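Local coordinates for protein multicopper oxidase (Uncultured bacterium, PDB 4E9X) that probably couples the one-electron oxidation of its substrates at a type 1 copper to reduction of dioxygen at a trinuclear copper cluster, as multicopper oxidases do, at residues His104-Val107 with Asn108-Glu111; Ile37-Gln40 with Glu41-Val45; Val280-Tyr284 with Val285-Lys289; Ala243-Pro246 with Gly247-Phe251; Val212-Asp216 with Gly217-Asp221. One frame throughout, in Å; residues are numbered along the deposited sequence.

Interaction 1: His104-Val107 with Asn108-Glu111; sequences HCHV and NVNE. With CU (copper (II) ion), chain E; CU (copper (II) ion), chain D; CU (copper (II) ion), chain J.
Val107 and Asn108 meet where the extended chain leaving strand 101-104 turns into helix 109-115, with Asn108 in a left-handed backbone conformation at the N-cap position, though its side chain makes no capping bond. The turn brings Val109 back beside His106: Val109 CG1 lies 3.4 Å from His106 C and alongside the imidazole, and the two side chains point the same way. Around this step three consecutive residues bind three different copper ions. His104 NE2 is 2.0 Å from one copper, and His106 NE2 is 2.1 Å from a second. Cys105 SG binds a third copper at 2.2 Å; it stands anti to its own backbone N (chi1 -173°), which directs the sulfur away from both imidazoles. Two bonds fix the geometry further. His104 ND1 donates to Cys105 O at 2.8 Å and 173°, in the plane of its ring but from above the carbonyl plane. Val107 N donates to Cys105 SG over 3.3 Å (165°), so the metal-bound sulfur is also an acceptor and probably loses some electron density to that N-H. His57 and His112 share the copper of Cys105, whereas histidines of the second subunit, His254 on one ion and His206 and His252 on the other, help bind the coppers of His104 and His106. This is the His-Cys-His arrangement of multicopper oxidases. The copper at Cys105 lies 12.6 Å from the copper at His104, and the ND1-to-carbonyl bond closes a short covalent and hydrogen-bonded route between them, consistent with electron transfer from the type 1 site to the trinuclear cluster.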
# COMPACT_ATOMS: atom_id res chain seq x y z
N HIS A 104 -15.95 -12.38 -8.72
CA HIS A 104 -15.85 -11.31 -9.70
C HIS A 104 -15.59 -11.89 -11.08
O HIS A 104 -15.06 -13.02 -11.18
CB HIS A 104 -14.73 -10.30 -9.36
CG HIS A 104 -13.33 -10.82 -9.18
ND1 HIS A 104 -12.49 -11.13 -10.21
CD2 HIS A 104 -12.64 -11.08 -8.04
CE1 HIS A 104 -11.32 -11.56 -9.71
NE2 HIS A 104 -11.37 -11.53 -8.39
N CYS A 105 -15.88 -11.12 -12.12
CA CYS A 105 -15.53 -11.62 -13.46
C CYS A 105 -14.03 -11.77 -13.57
O CYS A 105 -13.27 -11.06 -12.92
CB CYS A 105 -16.06 -10.59 -14.49
SG CYS A 105 -15.87 -11.19 -16.18
N HIS A 106 -13.58 -12.68 -14.44
CA HIS A 106 -12.16 -12.80 -14.73
C HIS A 106 -11.84 -12.67 -16.23
O HIS A 106 -10.77 -13.08 -16.67
CB HIS A 106 -11.60 -14.12 -14.15
CG HIS A 106 -10.25 -13.97 -13.52
ND1 HIS A 106 -9.13 -13.74 -14.27
CD2 HIS A 106 -9.84 -14.06 -12.23
CE1 HIS A 106 -8.09 -13.66 -13.46
NE2 HIS A 106 -8.48 -13.85 -12.21
N VAL A 107 -12.75 -12.08 -17.00
CA VAL A 107 -12.56 -11.70 -18.38
C VAL A 107 -12.30 -10.16 -18.40
O VAL A 107 -13.04 -9.41 -17.74
CB VAL A 107 -13.80 -12.00 -19.22
CG1 VAL A 107 -13.63 -11.40 -20.62
CG2 VAL A 107 -14.11 -13.48 -19.29
N ASN A 108 -11.32 -9.76 -19.18
CA ASN A 108 -11.10 -8.32 -19.37
C ASN A 108 -11.08 -7.57 -18.05
O ASN A 108 -11.74 -6.54 -17.86
CB ASN A 108 -12.22 -7.81 -20.31
CG ASN A 108 -12.03 -8.20 -21.77
OD1 ASN A 108 -10.89 -8.56 -22.15
ND2 ASN A 108 -13.00 -8.15 -22.70
N VAL A 109 -10.43 -8.12 -17.03
CA VAL A 109 -10.64 -7.67 -15.65
C VAL A 109 -10.34 -6.20 -15.38
O VAL A 109 -10.99 -5.60 -14.52
CB VAL A 109 -9.84 -8.53 -14.65
CG1 VAL A 109 -10.22 -9.99 -14.89
CG2 VAL A 109 -8.35 -8.33 -14.68
N ASN A 110 -9.34 -5.64 -16.06
CA ASN A 110 -9.02 -4.22 -15.86
C ASN A 110 -10.26 -3.37 -16.06
O ASN A 110 -10.47 -2.40 -15.34
CB ASN A 110 -7.86 -3.78 -16.77
CG ASN A 110 -8.13 -3.96 -18.25
OD1 ASN A 110 -8.30 -5.11 -18.69
ND2 ASN A 110 -8.22 -2.88 -18.98
N GLU A 111 -11.10 -3.73 -17.04
CA GLU A 111 -12.32 -2.97 -17.26
C GLU A 111 -13.47 -3.55 -16.47
O GLU A 111 -14.21 -2.81 -15.78
CB GLU A 111 -12.68 -2.95 -18.77
CG GLU A 111 -13.96 -2.17 -19.01
CD GLU A 111 -14.65 -2.34 -20.34
OE1 GLU A 111 -14.07 -2.95 -21.25
OE2 GLU A 111 -15.81 -1.83 -20.43
CU CU E . -9.88 -11.69 -7.11
CU CU D . -16.90 -9.67 -17.43
CU CU J . -7.26 -13.91 -10.55

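Interaction 2: Ile37-Gln40 with Glu41-Val45; sequences IHVQ and EGDDV
Gln40 and Asp43 close a type II beta turn, a local contact that carries the chain from strand 36-40 in one sheet of the first domain to strand 44-51 in another. The evidence is a pair of bonds between the same two residues. Asp43 N donates to Gln40 O at 2.9 Å, the turn's own bond, and Gln40 N donates in return to Asp43 OD2 at 2.9 Å and 164°, reaching that oxygen from above the carboxylate plane. Asp43 CG, anti to its carbonyl carbon and beside its backbone N (chi1 -73°), is thereby folded back over the turn. OD2 is gripped a second time by a salt bridge to Arg4. OD1 accepts from Ala2 N and from a water 2.7 Å away, which also donates to Gln40 OE1 at 2.9 Å. Gly42 takes the positive-phi place in the turn (phi 92°), where any side chain would collide with the carbonyl oxygen of Glu41. An alanine in place of Asp43 would probably leave Gln40 N and the Arg4 guanidinium without their shared acceptor and free the Gln40 end of the turn to shift. Beyond the turn, Val39 CG1 and Val45 CG2 approach to 4.3 Å, an apolar contact between the two strands. Strand 36-40 runs between strands 119-125 and 306-308, and strand 44-51 is paired with strands 3-18 and 88-94.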
# COMPACT_ATOMS: atom_id res chain seq x y z
N ILE A 37 -23.79 -13.80 -1.25
CA ILE A 37 -23.91 -15.25 -1.11
C ILE A 37 -23.36 -15.58 0.27
O ILE A 37 -22.22 -15.23 0.58
CB ILE A 37 -23.17 -15.99 -2.26
CG1 ILE A 37 -23.70 -15.61 -3.61
CG2 ILE A 37 -23.21 -17.49 -1.97
CD1 ILE A 37 -22.87 -16.16 -4.79
N HIS A 38 -24.16 -16.20 1.09
CA HIS A 38 -23.82 -16.46 2.49
C HIS A 38 -24.08 -17.93 2.74
O HIS A 38 -25.22 -18.39 2.66
CB HIS A 38 -24.66 -15.54 3.40
CG HIS A 38 -24.20 -15.53 4.81
ND1 HIS A 38 -24.91 -14.89 5.83
CD2 HIS A 38 -23.08 -16.02 5.43
CE1 HIS A 38 -24.23 -15.01 6.97
NE2 HIS A 38 -23.15 -15.68 6.79
N VAL A 39 -23.02 -18.68 3.01
CA VAL A 39 -23.12 -20.13 3.20
C VAL A 39 -22.31 -20.54 4.41
O VAL A 39 -21.64 -19.68 5.02
CB VAL A 39 -22.66 -20.87 1.93
CG1 VAL A 39 -23.47 -20.45 0.70
CG2 VAL A 39 -21.17 -20.72 1.60
N GLN A 40 -22.38 -21.82 4.76
CA GLN A 40 -21.61 -22.37 5.87
C GLN A 40 -20.42 -23.18 5.39
O GLN A 40 -20.49 -23.83 4.32
CB GLN A 40 -22.54 -23.31 6.68
CG GLN A 40 -22.01 -23.72 8.03
CD GLN A 40 -23.14 -24.35 8.85
OE1 GLN A 40 -24.14 -24.90 8.37
NE2 GLN A 40 -22.99 -24.25 10.16
N GLU A 41 -19.35 -23.14 6.20
CA GLU A 41 -18.19 -23.98 5.91
C GLU A 41 -18.64 -25.41 5.66
O GLU A 41 -19.45 -26.02 6.38
CB GLU A 41 -17.30 -23.99 7.13
CG GLU A 41 -16.03 -24.78 6.99
CD GLU A 41 -15.17 -24.78 8.26
OE1 GLU A 41 -15.51 -24.16 9.28
OE2 GLU A 41 -14.07 -25.39 8.19
N GLY A 42 -18.14 -25.98 4.54
CA GLY A 42 -18.45 -27.34 4.11
C GLY A 42 -19.64 -27.42 3.17
O GLY A 42 -19.89 -28.51 2.64
N ASP A 43 -20.41 -26.37 2.94
CA ASP A 43 -21.53 -26.50 2.03
C ASP A 43 -21.01 -26.77 0.63
O ASP A 43 -19.91 -26.37 0.21
CB ASP A 43 -22.40 -25.25 2.01
CG ASP A 43 -23.26 -25.05 3.26
OD1 ASP A 43 -23.46 -25.97 4.07
OD2 ASP A 43 -23.76 -23.92 3.40
N ASP A 44 -21.86 -27.51 -0.12
CA ASP A 44 -21.64 -27.70 -1.53
C ASP A 44 -22.42 -26.64 -2.28
O ASP A 44 -23.65 -26.64 -2.22
CB ASP A 44 -22.12 -29.10 -1.90
CG ASP A 44 -21.28 -30.13 -1.15
OD1 ASP A 44 -20.02 -30.05 -1.20
OD2 ASP A 44 -21.88 -31.01 -0.50
N VAL A 45 -21.71 -25.77 -2.99
CA VAL A 45 -22.33 -24.64 -3.69
C VAL A 45 -22.43 -24.96 -5.17
O VAL A 45 -21.48 -25.45 -5.78
CB VAL A 45 -21.50 -23.38 -3.44
CG1 VAL A 45 -22.14 -22.18 -4.13
CG2 VAL A 45 -21.41 -23.13 -1.96
O HOH W 1 -25.37 -25.47 5.85

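Interaction 3: Val280-Tyr284 with Val285-Lys289; sequences VDDWY and VWKDK
Three successive beta turns wind the chain from Asp281 to Lys289, and Tyr284 with Lys287 forms the bond at their middle. Lys287 N donates to Tyr284 O at 3.1 Å and 166°, from above the carbonyl plane, closing a type I turn; a type I turn from Asp281 precedes it and a type II turn ending at Lys289 overlaps it. The Tyr284 ring lies against this coil because CG is anti to the backbone N (chi1 176°). Trp286 N sits 3.5 Å above the centre of one ring face, and Trp286 CB touches Tyr284 CE2 at 3.5 Å. Over the opposite face comes the guanidinium of Arg248, a cation-pi contact. Tyr284 OH approaches the edge of the indole, 3.8 Å from Trp286 CE3, and hydrogen-bonds to Glu274. These turns belong to the irregular connection that follows strand 270-275 of the second domain and leads to strand 306-308, in a sheet with strands of the first domain. Trp286 packs back on Val272 of strand 270-275, and the backbone of Val285 bonds to the third subunit. Lys287 runs its aliphatic part across Val280, its CG 3.8 Å from Val280 CG1, then passes Asp282 O with CD at 3.9 Å. A bend at its last torsion leaves NZ 4.6 Å from Asp282 OD1, beyond a salt bridge, and 3.7 Å from Asp288 OD2, a long one.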
# COMPACT_ATOMS: atom_id res chain seq x y z
N VAL A 280 -30.00 15.08 16.73
CA VAL A 280 -29.56 15.56 15.41
C VAL A 280 -29.60 17.06 15.29
O VAL A 280 -30.59 17.72 15.48
CB VAL A 280 -30.47 14.90 14.34
CG1 VAL A 280 -30.15 15.41 12.95
CG2 VAL A 280 -30.40 13.37 14.43
N ASP A 281 -28.51 17.70 14.89
CA ASP A 281 -28.43 19.13 14.70
C ASP A 281 -29.01 19.56 13.36
O ASP A 281 -28.93 18.75 12.43
CB ASP A 281 -26.97 19.60 14.78
CG ASP A 281 -26.48 19.31 16.22
OD1 ASP A 281 -26.73 20.13 17.11
OD2 ASP A 281 -25.86 18.24 16.44
N ASP A 282 -29.59 20.75 13.24
CA ASP A 282 -30.20 21.20 11.99
C ASP A 282 -29.15 21.29 10.87
O ASP A 282 -29.59 21.19 9.72
CB ASP A 282 -30.83 22.61 12.08
CG ASP A 282 -32.14 22.57 12.84
OD1 ASP A 282 -32.71 21.50 13.12
OD2 ASP A 282 -32.64 23.68 13.19
N TRP A 283 -27.87 21.47 11.24
CA TRP A 283 -26.82 21.65 10.21
C TRP A 283 -26.17 20.33 9.81
O TRP A 283 -25.28 20.32 8.95
CB TRP A 283 -25.71 22.64 10.64
CG TRP A 283 -25.33 22.50 12.07
CD1 TRP A 283 -25.76 23.26 13.13
CD2 TRP A 283 -24.44 21.52 12.62
NE1 TRP A 283 -25.17 22.79 14.29
CE2 TRP A 283 -24.36 21.73 13.98
CE3 TRP A 283 -23.69 20.50 12.00
CZ2 TRP A 283 -23.56 20.95 14.82
CZ3 TRP A 283 -22.90 19.71 12.85
CH2 TRP A 283 -22.84 19.94 14.24
N TYR A 284 -26.64 19.24 10.43
CA TYR A 284 -26.02 17.93 10.09
C TYR A 284 -26.29 17.58 8.65
O TYR A 284 -27.44 17.59 8.17
CB TYR A 284 -26.56 16.83 11.03
CG TYR A 284 -26.07 15.43 10.70
CD1 TYR A 284 -24.70 15.22 10.44
CD2 TYR A 284 -26.91 14.32 10.63
CE1 TYR A 284 -24.26 13.96 10.14
CE2 TYR A 284 -26.46 13.07 10.32
CZ TYR A 284 -25.10 12.90 10.06
OH TYR A 284 -24.63 11.64 9.76
N VAL A 285 -25.23 17.22 7.93
CA VAL A 285 -25.35 16.96 6.50
C VAL A 285 -26.39 15.88 6.17
O VAL A 285 -27.08 15.97 5.15
CB VAL A 285 -23.98 16.61 5.89
CG1 VAL A 285 -23.46 15.26 6.42
CG2 VAL A 285 -24.00 16.50 4.37
N TRP A 286 -26.56 14.92 7.04
CA TRP A 286 -27.46 13.79 6.75
C TRP A 286 -28.70 13.84 7.60
O TRP A 286 -29.37 12.80 7.83
CB TRP A 286 -26.66 12.50 6.85
CG TRP A 286 -26.08 12.02 5.55
CD1 TRP A 286 -26.28 12.49 4.30
CD2 TRP A 286 -25.16 10.91 5.42
NE1 TRP A 286 -25.56 11.76 3.34
CE2 TRP A 286 -24.87 10.79 4.03
CE3 TRP A 286 -24.57 10.04 6.35
CZ2 TRP A 286 -23.99 9.79 3.56
CZ3 TRP A 286 -23.71 9.05 5.87
CH2 TRP A 286 -23.43 8.93 4.50
N LYS A 287 -29.09 15.02 8.08
CA LYS A 287 -30.38 15.11 8.79
C LYS A 287 -31.52 14.69 7.86
O LYS A 287 -31.54 15.04 6.68
CB LYS A 287 -30.56 16.54 9.30
CG LYS A 287 -31.96 16.81 9.86
CD LYS A 287 -32.16 18.30 10.07
CE LYS A 287 -33.61 18.52 10.48
NZ LYS A 287 -34.11 17.49 11.45
N ASP A 288 -32.49 13.90 8.28
CA ASP A 288 -33.51 13.52 7.26
C ASP A 288 -33.05 12.77 6.02
O ASP A 288 -33.66 12.71 4.94
CB ASP A 288 -34.31 14.75 6.75
CG ASP A 288 -35.03 15.41 7.89
OD1 ASP A 288 -35.64 14.66 8.70
OD2 ASP A 288 -35.00 16.65 7.97
N LYS A 289 -31.93 12.10 6.08
CA LYS A 289 -31.50 11.15 5.01
C LYS A 289 -32.56 10.16 4.66
O LYS A 289 -33.21 9.62 5.55
CB LYS A 289 -30.29 10.43 5.60
CG LYS A 289 -29.63 9.39 4.70
CD LYS A 289 -29.17 10.00 3.35
CE LYS A 289 -28.04 9.14 2.84
NZ LYS A 289 -27.59 9.62 1.51

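Interaction 4: Ala243-Pro246 with Gly247-Phe251; sequences ADNP and GRFIF
Asn245 ND2, which approaches Phe249 CZ to 3.5 Å from above the ring plane, beside the ring, donates hydrogen bonds to two carbonyls: Gly207 O of its own chain and His65 O of the third subunit. The side chain reaches this place because CG is anti to the backbone N (chi1 -178°). It crosses Phe249 at about a right angle, with the amide and ring planes 46° apart. The backbone of the same residue meets the ring too: Asn245 O lies near the ring plane at its edge, 3.2 Å from Phe249 CE2, a geometry in which the aromatic C-H is directed at the oxygen. Asn245 N is in turn held by Tyr275 OH. Between Asn245 and Phe249 the chain passes through Pro246 and then Gly247, which is almost fully extended. A CB on Gly247 would clash with Phe249 CE2 at 2.5 Å, so the lack of a side chain there is what lets the ring lie this close. The Phe249 ring meets that of His208 with planes at about 90° and packs on Trp70 of the third subunit. The loop joins strand 236-243 of one sheet to strand 248-253 of another, and the latter runs on to the copper ligand His252. With two carbonyls accepting from Asn245 ND2, the amide is probably fixed in this flip state; the backbone carbonyl of Asn245 meets the ring at the CE2 edge, while its amide lies obliquely beside CE2 and CZ, tying the loop to a subunit interface near a copper site.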
# COMPACT_ATOMS: atom_id res chain seq x y z
N ALA A 243 -18.88 -0.35 19.79
CA ALA A 243 -19.60 0.94 19.72
C ALA A 243 -19.94 1.46 21.09
O ALA A 243 -21.06 1.39 21.56
CB ALA A 243 -20.88 0.75 18.88
N ASP A 244 -18.93 2.01 21.74
CA ASP A 244 -19.13 2.39 23.13
C ASP A 244 -18.87 3.88 23.30
O ASP A 244 -18.64 4.38 24.41
CB ASP A 244 -18.23 1.56 24.02
CG ASP A 244 -16.75 1.71 23.72
OD1 ASP A 244 -16.31 2.55 22.89
OD2 ASP A 244 -16.01 0.94 24.40
N ASN A 245 -18.96 4.65 22.22
CA ASN A 245 -18.61 6.07 22.27
C ASN A 245 -19.60 6.89 21.47
O ASN A 245 -19.36 7.26 20.32
CB ASN A 245 -17.22 6.24 21.67
CG ASN A 245 -16.79 7.71 21.74
OD1 ASN A 245 -17.37 8.54 22.49
ND2 ASN A 245 -15.75 8.04 20.97
N PRO A 246 -20.77 7.16 22.04
CA PRO A 246 -21.82 7.80 21.21
C PRO A 246 -21.41 9.16 20.66
O PRO A 246 -20.93 10.05 21.38
CB PRO A 246 -22.99 7.98 22.23
CG PRO A 246 -22.79 6.77 23.13
CD PRO A 246 -21.28 6.73 23.36
N GLY A 247 -21.69 9.37 19.40
CA GLY A 247 -21.39 10.59 18.67
C GLY A 247 -21.85 10.44 17.22
O GLY A 247 -22.51 9.42 16.90
N ARG A 248 -21.48 11.37 16.38
CA ARG A 248 -21.56 11.19 14.93
C ARG A 248 -20.10 11.20 14.46
O ARG A 248 -19.45 12.25 14.51
CB ARG A 248 -22.34 12.28 14.22
CG ARG A 248 -23.81 12.28 14.58
CD ARG A 248 -24.68 13.19 13.70
NE ARG A 248 -24.29 14.60 13.77
CZ ARG A 248 -24.92 15.50 14.55
NH1 ARG A 248 -25.94 15.17 15.34
NH2 ARG A 248 -24.48 16.75 14.52
N PHE A 249 -19.63 10.03 14.04
CA PHE A 249 -18.22 9.84 13.75
C PHE A 249 -18.01 9.40 12.31
O PHE A 249 -18.35 8.30 11.90
CB PHE A 249 -17.65 8.81 14.73
CG PHE A 249 -17.39 9.42 16.11
CD1 PHE A 249 -16.44 10.41 16.29
CD2 PHE A 249 -18.11 8.94 17.20
CE1 PHE A 249 -16.18 10.89 17.55
CE2 PHE A 249 -17.85 9.45 18.49
CZ PHE A 249 -16.86 10.43 18.65
N ILE A 250 -17.42 10.29 11.50
CA ILE A 250 -17.20 9.97 10.07
C ILE A 250 -16.24 8.83 9.97
O ILE A 250 -15.39 8.57 10.83
CB ILE A 250 -16.79 11.27 9.37
CG1 ILE A 250 -16.92 11.30 7.85
CG2 ILE A 250 -15.36 11.66 9.72
CD1 ILE A 250 -16.69 12.69 7.25
N PHE A 251 -16.33 8.09 8.84
CA PHE A 251 -15.59 6.83 8.66
C PHE A 251 -15.32 6.85 7.15
O PHE A 251 -16.26 6.86 6.36
CB PHE A 251 -16.49 5.71 9.12
CG PHE A 251 -15.94 4.24 9.13
CD1 PHE A 251 -16.78 3.21 9.49
CD2 PHE A 251 -14.62 3.92 8.80
CE1 PHE A 251 -16.38 1.88 9.55
CE2 PHE A 251 -14.25 2.59 8.83
CZ PHE A 251 -15.08 1.58 9.18

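Interaction 5: Val212-Asp216 with Gly217-Asp221; sequences VTHKD and GLPLD
His214, whose CA lies only 4.3 Å from Pro219 CA across the hairpin, shares a single opposing residue with Thr213: both face Asp238 of strand 236-243, a classic beta bulge. The bulge sets the two side chains beside each other, Thr213 OG1 and His214 ND1 being hydrogen-bonded at 2.7 Å with the hydroxyl in the plane of the imidazole. The CD2-NE2 side of the ring leans on the second strand: CD2 is 3.5 Å from Gly217 O, which lies at the ring edge, and NE2 is 3.9 Å from Pro219 CB. Were an alanine here instead of the imidazole, Thr213 OG1 would probably lose its ring partner and Pro219 its cover on this face. Strands 210-215 and 218-226 form an antiparallel beta hairpin closed by a type I' turn, in which Asp216 and Gly217 both have positive phi. The hydrogen bonds Lys215 N to Leu218 O and Leu218 N to Lys215 O, each 3.0 Å, close its neck. Further on, Leu220 N donates to Thr213 O at 2.9 Å and 172°, and the same oxygen takes a water that bridges to Leu220 O. Leu220 CG is anti to its carbonyl carbon (chi1 -68°), which lets CD1 rest 4.1 Å from Val212 CG1. At the tip Lys215 NZ pairs with Asp216 OD1 and with Glu235, while Asp216 OD2 accepts from Asp227 N and Thr228 N of the second subunit.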
# COMPACT_ATOMS: atom_id res chain seq x y z
N VAL A 212 -8.20 -5.39 14.15
CA VAL A 212 -8.05 -6.18 12.91
C VAL A 212 -7.92 -7.65 13.30
O VAL A 212 -6.94 -8.05 13.94
CB VAL A 212 -6.84 -5.69 12.11
CG1 VAL A 212 -6.78 -6.52 10.82
CG2 VAL A 212 -6.89 -4.18 11.82
N THR A 213 -8.94 -8.45 12.93
CA THR A 213 -8.96 -9.85 13.35
C THR A 213 -8.71 -10.84 12.23
O THR A 213 -8.36 -11.97 12.53
CB THR A 213 -10.36 -10.16 13.95
OG1 THR A 213 -11.38 -9.88 13.00
CG2 THR A 213 -10.67 -9.28 15.17
N HIS A 214 -8.96 -10.46 10.97
CA HIS A 214 -8.84 -11.41 9.86
C HIS A 214 -8.22 -10.75 8.64
O HIS A 214 -8.56 -9.60 8.33
CB HIS A 214 -10.19 -11.97 9.38
CG HIS A 214 -11.00 -12.75 10.38
ND1 HIS A 214 -11.56 -12.15 11.51
CD2 HIS A 214 -11.34 -14.07 10.40
CE1 HIS A 214 -12.21 -13.10 12.15
NE2 HIS A 214 -12.09 -14.27 11.51
N LYS A 215 -7.36 -11.51 8.00
CA LYS A 215 -6.73 -11.09 6.75
C LYS A 215 -7.18 -12.09 5.68
O LYS A 215 -7.00 -13.30 5.85
CB LYS A 215 -5.20 -11.09 6.90
CG LYS A 215 -4.41 -11.15 5.62
CD LYS A 215 -4.62 -9.97 4.66
CE LYS A 215 -3.69 -10.19 3.47
NZ LYS A 215 -4.22 -9.51 2.27
N ASP A 216 -7.82 -11.55 4.62
CA ASP A 216 -8.33 -12.40 3.51
C ASP A 216 -9.23 -13.51 4.05
O ASP A 216 -9.28 -14.62 3.51
CB ASP A 216 -7.18 -12.97 2.68
CG ASP A 216 -6.36 -11.84 2.00
OD1 ASP A 216 -6.81 -10.68 1.96
OD2 ASP A 216 -5.25 -12.22 1.57
N GLY A 217 -9.99 -13.20 5.11
CA GLY A 217 -10.97 -14.13 5.68
C GLY A 217 -10.41 -15.09 6.71
O GLY A 217 -11.22 -15.74 7.36
N LEU A 218 -9.10 -15.15 6.91
CA LEU A 218 -8.55 -16.13 7.89
C LEU A 218 -8.11 -15.39 9.13
O LEU A 218 -7.54 -14.29 9.07
CB LEU A 218 -7.37 -16.88 7.28
CG LEU A 218 -7.78 -17.87 6.19
CD1 LEU A 218 -6.57 -18.51 5.52
CD2 LEU A 218 -8.68 -18.98 6.77
N PRO A 219 -8.39 -15.97 10.30
CA PRO A 219 -8.16 -15.25 11.55
C PRO A 219 -6.68 -15.12 11.88
O PRO A 219 -5.91 -16.11 11.80
CB PRO A 219 -8.85 -16.13 12.61
CG PRO A 219 -8.85 -17.52 11.98
CD PRO A 219 -9.04 -17.30 10.51
N LEU A 220 -6.28 -13.93 12.29
CA LEU A 220 -4.88 -13.69 12.64
C LEU A 220 -4.60 -14.29 14.01
O LEU A 220 -5.37 -14.13 14.98
CB LEU A 220 -4.63 -12.19 12.71
CG LEU A 220 -4.71 -11.43 11.36
CD1 LEU A 220 -4.64 -9.95 11.64
CD2 LEU A 220 -3.59 -11.84 10.44
N ASP A 221 -3.43 -14.91 14.15
CA ASP A 221 -2.97 -15.33 15.48
C ASP A 221 -2.66 -14.12 16.34
O ASP A 221 -2.79 -14.23 17.59
CB ASP A 221 -1.74 -16.22 15.34
CG ASP A 221 -2.00 -17.62 14.81
OD1 ASP A 221 -3.15 -18.15 14.90
OD2 ASP A 221 -1.02 -18.24 14.30
O HOH W 2 -7.83 -12.77 15.16
O HOH W 3 -10.60 -10.59 6.08

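Along the chain the order is interaction 2, 1, 5, 4, 3. Interactions 2 and 1 lie in the first cupredoxin-like domain, centres 24 Å apart; strands 36-40 and 101-104, from which they lead off, share one sheet. Interactions 5 and 4 belong to the second domain, 24 Å apart between centres; strand 236-243, which ends in interaction 4, pairs with the first strand of the hairpin of interaction 5. Interactions 3 and 4 alone touch, through a salt bridge from Asp281 OD2 to Arg248 NH2 (2.8 Å), and both meet the third subunit. Interactions 1 and 5 meet the second, consistent with a closed trimer whose trinuclear coppers are shared between subunits.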